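Linoleate 11-lipoxygenase (Gaeumannomyces graminis, PDB 5FX8) oxygenates linoleic and alpha-linolenic acids at a catalytic manganese ion, giving 11S- and 13R-hydroperoxy fatty acids, with the 13R-hydroperoxide as final product. Local coordinates at residues Glu399-Leu404 and Thr605-Ala610; Tyr230-Gln235 and Thr254-Asp259. All blocks are in the same frame, centred on the assembly; numbering follows the deposited sequence.

Interaction 1. Residues Glu399-Leu404 and Thr605-Ala610; sequences EDAHRL and TALNPA
Leu607 reaches from the 605-610 loop against one face of helix 396-420, and its two methyl branches divide the work. CD1 points at the first turn of the segment, 3.7 Å from Asp400 CB and equally near the backbone N of Ala401, with the methyl of Ala401 beside it. CD2 turns instead toward the next turn of the helix and meets Leu404 CD2 at 4.1 Å. The two leucines approach at a slant, branch against branch. The side chain of Leu404 leaves the helix with CG anti to the backbone N (chi1 178°), which lets its branches serve two neighbours: CD2 faces Leu607, while CD1 lies 4.2 Å from Pro609 CB.

Polar chemistry enters at the edge of this apolar patch. Asp400 offers its CB methylene to Leu607, yet its carboxylate is linked to the loop by a water that donates to Asp400 OD2 at 2.8 Å and accepts from Leu607 N at 2.9 Å. OD2 also forms a salt bridge with Arg589, so the water and the arginine share one carboxylate oxygen, which would probably favour the ionised form of the acid.

The loop is shaped from within. A type I turn runs from Thr605 to Asn608, and Asn608 OD1 then accepts from Ala610 N at 2.8 Å in an Asx turn, the donor standing 36° out of the carbonyl plane. Trp472 of helix 460-481 touches Ala401, Leu404 and Leu607, and Val480 of the same helix also packs on Leu607, whose side chain is about 9 Å from that of the manganese ligand His478. In this largely helical lipoxygenase fold, the arrangement thus packs helices 396-420 and 460-481 against a loop of the C-terminal stretch that leads to the metal ligand Val618.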
ATOM      1  N   GLU A 399     -10.824  -8.603  15.618  1.00 16.68           N
ATOM      2  CA  GLU A 399      -9.935  -8.734  16.764  1.00 11.49           C
ATOM      3  C   GLU A 399      -8.646  -7.955  16.546  1.00 10.61           C
ATOM      4  O   GLU A 399      -8.214  -7.184  17.412  1.00 17.38           O
ATOM      5  CB  GLU A 399      -9.656 -10.216  17.032  1.00 14.53           C
ATOM      6  CG  GLU A 399     -10.898 -11.041  17.400  1.00 13.81           C
ATOM      7  CD  GLU A 399     -10.906 -12.480  16.834  1.00 23.76           C
ATOM      8  OE1 GLU A 399      -9.846 -13.010  16.421  1.00 16.71           O
ATOM      9  OE2 GLU A 399     -11.993 -13.102  16.821  1.00 13.88           O
ATOM     10  N   ASP A 400      -8.029  -8.134  15.379  1.00 10.18           N
ATOM     11  CA  ASP A 400      -6.864  -7.328  15.034  1.00  9.50           C
ATOM     12  C   ASP A 400      -7.190  -5.838  15.019  1.00  9.58           C
ATOM     13  O   ASP A 400      -6.416  -5.029  15.540  1.00 10.59           O
ATOM     14  CB  ASP A 400      -6.303  -7.793  13.696  1.00  8.86           C
ATOM     15  CG  ASP A 400      -5.490  -9.043  13.841  1.00 11.30           C
ATOM     16  OD1 ASP A 400      -5.267  -9.398  15.003  1.00 13.69           O
ATOM     17  OD2 ASP A 400      -5.056  -9.674  12.853  1.00 15.11           O
ATOM     18  N   ALA A 401      -8.337  -5.469  14.452  1.00  8.86           N
ATOM     19  CA  ALA A 401      -8.778  -4.080  14.425  1.00  9.44           C
ATOM     20  C   ALA A 401      -8.985  -3.531  15.829  1.00  9.61           C
ATOM     21  O   ALA A 401      -8.623  -2.390  16.123  1.00 10.70           O
ATOM     22  CB  ALA A 401     -10.071  -3.940  13.616  1.00  8.34           C
ATOM     23  N   HIS A 402      -9.597  -4.315  16.695  1.00 10.08           N
ATOM     24  CA  HIS A 402      -9.828  -3.871  18.051  1.00  9.46           C
ATOM     25  C   HIS A 402      -8.516  -3.604  18.767  1.00 11.70           C
ATOM     26  O   HIS A 402      -8.380  -2.591  19.457  1.00 11.06           O
ATOM     27  CB  HIS A 402     -10.658  -4.904  18.788  1.00 10.65           C
ATOM     28  CG  HIS A 402     -10.756  -4.637  20.249  1.00 11.37           C
ATOM     29  ND1 HIS A 402     -11.653  -3.733  20.778  1.00 12.14           N
ATOM     30  CD2 HIS A 402     -10.042  -5.124  21.290  1.00 12.27           C
ATOM     31  CE1 HIS A 402     -11.493  -3.685  22.086  1.00 12.39           C
ATOM     32  NE2 HIS A 402     -10.520  -4.514  22.421  1.00 12.85           N
ATOM     33  N   ARG A 403      -7.520  -4.472  18.588  1.00 11.33           N
ATOM     34  CA  ARG A 403      -6.235  -4.199  19.224  1.00 11.58           C
ATOM     35  C   ARG A 403      -5.615  -2.914  18.686  1.00  9.60           C
ATOM     36  O   ARG A 403      -5.280  -1.999  19.454  1.00  9.54           O
ATOM     37  CB  ARG A 403      -5.278  -5.372  19.053  1.00 12.55           C
ATOM     38  CG  ARG A 403      -5.765  -6.611  19.679  1.00 13.70           C
ATOM     39  CD  ARG A 403      -4.799  -7.754  19.448  1.00 20.95           C
ATOM     40  NE  ARG A 403      -5.429  -9.056  19.685  1.00 26.14           N
ATOM     41  CZ  ARG A 403      -5.487  -9.680  20.860  1.00 22.86           C
ATOM     42  NH1 ARG A 403      -4.957  -9.141  21.938  1.00 23.61           N
ATOM     43  NH2 ARG A 403      -6.078 -10.853  20.951  1.00 26.38           N
ATOM     44  N   LEU A 404      -5.458  -2.822  17.362  1.00  9.45           N
ATOM     45  CA  LEU A 404      -4.759  -1.673  16.796  1.00  8.64           C
ATOM     46  C   LEU A 404      -5.484  -0.369  17.116  1.00  7.39           C
ATOM     47  O   LEU A 404      -4.864   0.615  17.537  1.00 10.66           O
ATOM     48  CB  LEU A 404      -4.591  -1.847  15.296  1.00  8.30           C
ATOM     49  CG  LEU A 404      -3.903  -0.682  14.577  1.00  8.52           C
ATOM     50  CD1 LEU A 404      -2.450  -0.432  15.052  1.00  7.80           C
ATOM     51  CD2 LEU A 404      -3.978  -0.898  13.076  1.00  6.54           C
ATOM     52  N   THR A 605      -2.353 -11.276   7.989  1.00 11.09           N
ATOM     53  CA  THR A 605      -1.475 -10.344   8.680  1.00 10.69           C
ATOM     54  C   THR A 605      -1.622  -8.928   8.169  1.00 11.16           C
ATOM     55  O   THR A 605      -0.682  -8.142   8.258  1.00 10.44           O
ATOM     56  CB  THR A 605      -0.014 -10.733   8.520  1.00 12.63           C
ATOM     57  OG1 THR A 605       0.322 -10.706   7.134  1.00 14.71           O
ATOM     58  CG2 THR A 605       0.257 -12.100   9.078  1.00 13.02           C
ATOM     59  N   ALA A 606      -2.780  -8.590   7.611  1.00 13.84           N
ATOM     60  CA  ALA A 606      -2.933  -7.360   6.854  1.00  9.44           C
ATOM     61  C   ALA A 606      -2.919  -6.138   7.734  1.00 12.80           C
ATOM     62  O   ALA A 606      -2.818  -5.017   7.223  1.00 15.52           O
ATOM     63  CB  ALA A 606      -4.236  -7.368   6.096  1.00 11.60           C
ATOM     64  N   LEU A 607      -3.071  -6.320   9.035  1.00 11.08           N
ATOM     65  CA  LEU A 607      -3.145  -5.211   9.951  1.00  9.29           C
ATOM     66  C   LEU A 607      -1.903  -5.096  10.796  1.00 10.73           C
ATOM     67  O   LEU A 607      -1.921  -4.378  11.795  1.00 14.09           O
ATOM     68  CB  LEU A 607      -4.377  -5.359  10.826  1.00 12.12           C
ATOM     69  CG  LEU A 607      -5.632  -4.789  10.214  1.00  9.74           C
ATOM     70  CD1 LEU A 607      -6.738  -5.175  11.098  1.00  9.07           C
ATOM     71  CD2 LEU A 607      -5.470  -3.286  10.132  1.00  7.53           C
ATOM     72  N   ASN A 608      -0.836  -5.803  10.431  1.00 11.33           N
ATOM     73  CA  ASN A 608       0.466  -5.715  11.076  1.00 12.32           C
ATOM     74  C   ASN A 608       0.973  -4.284  11.007  1.00 12.14           C
ATOM     75  O   ASN A 608       1.272  -3.795   9.913  1.00 11.54           O
ATOM     76  CB  ASN A 608       1.462  -6.665  10.410  1.00 13.04           C
ATOM     77  CG  ASN A 608       2.782  -6.785  11.176  1.00 15.97           C
ATOM     78  OD1 ASN A 608       3.157  -5.909  11.946  1.00 16.55           O
ATOM     79  ND2 ASN A 608       3.472  -7.886  10.973  1.00 13.52           N
ATOM     80  N   PRO A 609       1.100  -3.590  12.146  1.00 12.60           N
ATOM     81  CA  PRO A 609       1.572  -2.203  12.110  1.00 10.66           C
ATOM     82  C   PRO A 609       3.039  -2.071  11.793  1.00 10.46           C
ATOM     83  O   PRO A 609       3.486  -0.973  11.510  1.00 16.16           O
ATOM     84  CB  PRO A 609       1.257  -1.693  13.515  1.00 10.20           C
ATOM     85  CG  PRO A 609       1.229  -2.863  14.339  1.00 12.02           C
ATOM     86  CD  PRO A 609       0.811  -4.018  13.520  1.00 12.33           C
ATOM     87  N   ALA A 610       3.810  -3.143  11.828  1.00 12.21           N
ATOM     88  CA  ALA A 610       5.207  -3.046  11.457  1.00 11.73           C
ATOM     89  C   ALA A 610       5.410  -3.112   9.964  1.00 12.51           C
ATOM     90  O   ALA A 610       6.504  -2.801   9.490  1.00 18.85           O
ATOM     91  CB  ALA A 610       6.015  -4.151  12.110  1.00 12.15           C
TER
HETATM   92  O   HOH W   1      -3.908  -8.688  10.458  1.00 20.44           O

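Interaction 2. Residues Tyr230-Gln235 and Thr254-Asp259; sequences YAAACQ and TNVGVD
The backbones of 230-235 and 254-259 lead into and out of the beta hairpin of strands 235-241 and 246-253, part of a five-stranded antiparallel sheet, and meet at its open end. Ala233 N donates to Thr254 O at 2.8 Å, and the CA atoms of Cys234 and Thr254 come within 4.4 Å. Beyond this point the second segment folds back in a type II' turn from Val256 to Asp259, closed by Asp259 N on Val256 O.

The first segment presents only methyls at Ala232 and Ala233. The two methyls of Val256 straddle the 232-233 link: CG2 sits 3.6 Å from Ala232 CA, and CG1 is 3.9 Å from Ala233 N. Ala232 CB rests against both Thr254 O and Val256 CG2. The side chain of Asn255 is directed toward Ala233 and crosses that of Gln235 at about a right angle, their amide planes 64° apart. Asn281 of helix 268-305 is hydrogen-bonded to Ala232 O and Cys234 N. Within the second segment, Thr254 forms an ST turn: chi1 of 74° places OG1 between the backbone N and carbonyl carbon, where it accepts from Val256 N with an N-H...O angle of 174°.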
ATOM      1  N   TYR A 230     -15.318 -11.717 -18.902  1.00 16.17           N
ATOM      2  CA  TYR A 230     -16.626 -12.100 -18.433  1.00 16.56           C
ATOM      3  C   TYR A 230     -16.677 -11.894 -16.929  1.00 17.36           C
ATOM      4  O   TYR A 230     -15.647 -11.743 -16.276  1.00 16.11           O
ATOM      5  CB  TYR A 230     -16.911 -13.542 -18.820  1.00 18.98           C
ATOM      6  CG  TYR A 230     -16.634 -13.822 -20.259  1.00 17.87           C
ATOM      7  CD1 TYR A 230     -15.366 -14.180 -20.688  1.00 18.25           C
ATOM      8  CD2 TYR A 230     -17.648 -13.736 -21.198  1.00 19.41           C
ATOM      9  CE1 TYR A 230     -15.117 -14.431 -22.003  1.00 19.74           C
ATOM     10  CE2 TYR A 230     -17.418 -14.002 -22.515  1.00 17.47           C
ATOM     11  CZ  TYR A 230     -16.159 -14.347 -22.920  1.00 19.58           C
ATOM     12  OH  TYR A 230     -15.935 -14.608 -24.250  1.00 22.59           O
ATOM     13  N   ALA A 231     -17.889 -11.888 -16.381  1.00 17.14           N
ATOM     14  CA  ALA A 231     -18.072 -11.625 -14.962  1.00 16.13           C
ATOM     15  C   ALA A 231     -19.509 -11.924 -14.577  1.00 17.05           C
ATOM     16  O   ALA A 231     -20.410 -11.806 -15.405  1.00 19.57           O
ATOM     17  CB  ALA A 231     -17.736 -10.172 -14.618  1.00 15.04           C
ATOM     18  N   ALA A 232     -19.724 -12.273 -13.306  1.00 16.90           N
ATOM     19  CA  ALA A 232     -21.058 -12.539 -12.789  1.00 17.44           C
ATOM     20  C   ALA A 232     -21.504 -11.365 -11.925  1.00 16.01           C
ATOM     21  O   ALA A 232     -20.950 -10.272 -12.022  1.00 21.88           O
ATOM     22  CB  ALA A 232     -21.073 -13.871 -12.031  1.00 16.99           C
ATOM     23  N   ALA A 233     -22.522 -11.580 -11.099  1.00 14.27           N
ATOM     24  CA  ALA A 233     -22.934 -10.597 -10.106  1.00 15.39           C
ATOM     25  C   ALA A 233     -23.379 -11.384  -8.866  1.00 16.76           C
ATOM     26  O   ALA A 233     -24.544 -11.448  -8.485  1.00 16.82           O
ATOM     27  CB  ALA A 233     -24.022  -9.675 -10.647  1.00 13.45           C
ATOM     28  N   CYS A 234     -22.417 -12.021  -8.211  1.00 13.72           N
ATOM     29  CA  CYS A 234     -22.745 -13.075  -7.265  1.00 14.21           C
ATOM     30  C   CYS A 234     -23.365 -12.538  -5.986  1.00 14.30           C
ATOM     31  O   CYS A 234     -23.007 -11.471  -5.486  1.00 18.71           O
ATOM     32  CB  CYS A 234     -21.507 -13.880  -6.921  1.00 13.00           C
ATOM     33  SG  CYS A 234     -20.993 -14.912  -8.269  1.00 21.25           S
ATOM     34  N   GLN A 235     -24.324 -13.282  -5.476  1.00 16.33           N
ATOM     35  CA  GLN A 235     -24.771 -13.165  -4.108  1.00 12.85           C
ATOM     36  C   GLN A 235     -24.312 -14.432  -3.427  1.00 14.53           C
ATOM     37  O   GLN A 235     -24.559 -15.524  -3.931  1.00 14.95           O
ATOM     38  CB  GLN A 235     -26.283 -13.030  -4.018  1.00 13.93           C
ATOM     39  CG  GLN A 235     -26.823 -11.807  -4.643  1.00 16.18           C
ATOM     40  CD  GLN A 235     -28.302 -11.742  -4.503  1.00 16.40           C
ATOM     41  OE1 GLN A 235     -28.838 -10.792  -3.939  1.00 16.25           O
ATOM     42  NE2 GLN A 235     -28.985 -12.753  -5.001  1.00 16.19           N
ATOM     43  N   THR A 254     -25.347 -16.546  -9.315  1.00 17.55           N
ATOM     44  CA  THR A 254     -24.563 -15.704 -10.216  1.00 18.09           C
ATOM     45  C   THR A 254     -25.279 -14.427 -10.604  1.00 20.03           C
ATOM     46  O   THR A 254     -24.622 -13.428 -10.911  1.00 23.34           O
ATOM     47  CB  THR A 254     -24.250 -16.427 -11.509  1.00 17.60           C
ATOM     48  OG1 THR A 254     -25.446 -16.470 -12.286  1.00 18.19           O
ATOM     49  CG2 THR A 254     -23.750 -17.823 -11.235  1.00 19.18           C
ATOM     50  N   ASN A 255     -26.601 -14.461 -10.684  1.00 18.11           N
ATOM     51  CA  ASN A 255     -27.410 -13.314 -11.080  1.00 18.62           C
ATOM     52  C   ASN A 255     -27.125 -12.831 -12.486  1.00 20.60           C
ATOM     53  O   ASN A 255     -27.388 -11.667 -12.787  1.00 27.39           O
ATOM     54  CB  ASN A 255     -27.232 -12.132 -10.135  1.00 18.96           C
ATOM     55  CG  ASN A 255     -27.790 -12.387  -8.782  1.00 19.13           C
ATOM     56  OD1 ASN A 255     -27.109 -12.187  -7.790  1.00 20.92           O
ATOM     57  ND2 ASN A 255     -29.040 -12.821  -8.722  1.00 24.06           N
ATOM     58  N   VAL A 256     -26.562 -13.672 -13.350  1.00 18.45           N
ATOM     59  CA  VAL A 256     -26.340 -13.327 -14.747  1.00 18.27           C
ATOM     60  C   VAL A 256     -26.643 -14.542 -15.610  1.00 19.13           C
ATOM     61  O   VAL A 256     -26.520 -15.689 -15.173  1.00 21.15           O
ATOM     62  CB  VAL A 256     -24.902 -12.825 -15.020  1.00 18.48           C
ATOM     63  CG1 VAL A 256     -24.672 -11.542 -14.343  1.00 16.66           C
ATOM     64  CG2 VAL A 256     -23.877 -13.833 -14.573  1.00 19.27           C
ATOM     65  N   GLY A 257     -27.044 -14.278 -16.846  1.00 20.50           N
ATOM     66  CA  GLY A 257     -27.260 -15.351 -17.796  1.00 16.19           C
ATOM     67  C   GLY A 257     -28.451 -16.175 -17.389  1.00 18.95           C
ATOM     68  O   GLY A 257     -29.537 -15.666 -17.111  1.00 22.06           O
ATOM     69  N   VAL A 258     -28.245 -17.481 -17.316  1.00 21.04           N
ATOM     70  CA  VAL A 258     -29.327 -18.346 -16.885  1.00 20.31           C
ATOM     71  C   VAL A 258     -29.524 -18.326 -15.382  1.00 27.99           C
ATOM     72  O   VAL A 258     -30.521 -18.883 -14.897  1.00 24.43           O
ATOM     73  CB  VAL A 258     -29.049 -19.772 -17.375  1.00 22.56           C
ATOM     74  CG1 VAL A 258     -28.849 -19.772 -18.885  1.00 20.68           C
ATOM     75  CG2 VAL A 258     -27.843 -20.295 -16.666  1.00 22.35           C
ATOM     76  N   ASP A 259     -28.586 -17.726 -14.634  1.00 22.72           N
ATOM     77  CA  ASP A 259     -28.779 -17.409 -13.222  1.00 21.83           C
ATOM     78  C   ASP A 259     -28.736 -18.657 -12.347  1.00 20.45           C
ATOM     79  O   ASP A 259     -29.661 -18.927 -11.582  1.00 23.25           O
ATOM     80  CB  ASP A 259     -30.101 -16.661 -13.045  1.00 21.07           C
ATOM     81  CG  ASP A 259     -30.134 -15.836 -11.815  1.00 23.30           C
ATOM     82  OD1 ASP A 259     -29.357 -16.133 -10.897  1.00 29.20           O
ATOM     83  OD2 ASP A 259     -30.931 -14.888 -11.765  1.00 28.51           O
TER

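Overall arrangement
Within one lipoxygenase chain, interaction 1 sets a loop on a helix, whereas interaction 2 joins two segments at the open end of a hairpin. They lie on opposite sides of the chain's centre, 34 Å apart between centres and about 22 Å between nearest atoms. Interaction 1 is the deeper, joining parts 201 residues apart in sequence beside helix 460-481, which carries the manganese ligand His478; leucine branches dominate it, and its polar link between the segments is a bridging water. Interaction 2 is local and well away from the annotated sites; a direct backbone hydrogen bond joins its close-set chains. Both contacts are mainly buried, but helix 460-481 packs on interaction 1, and helix 268-305 on interaction 2.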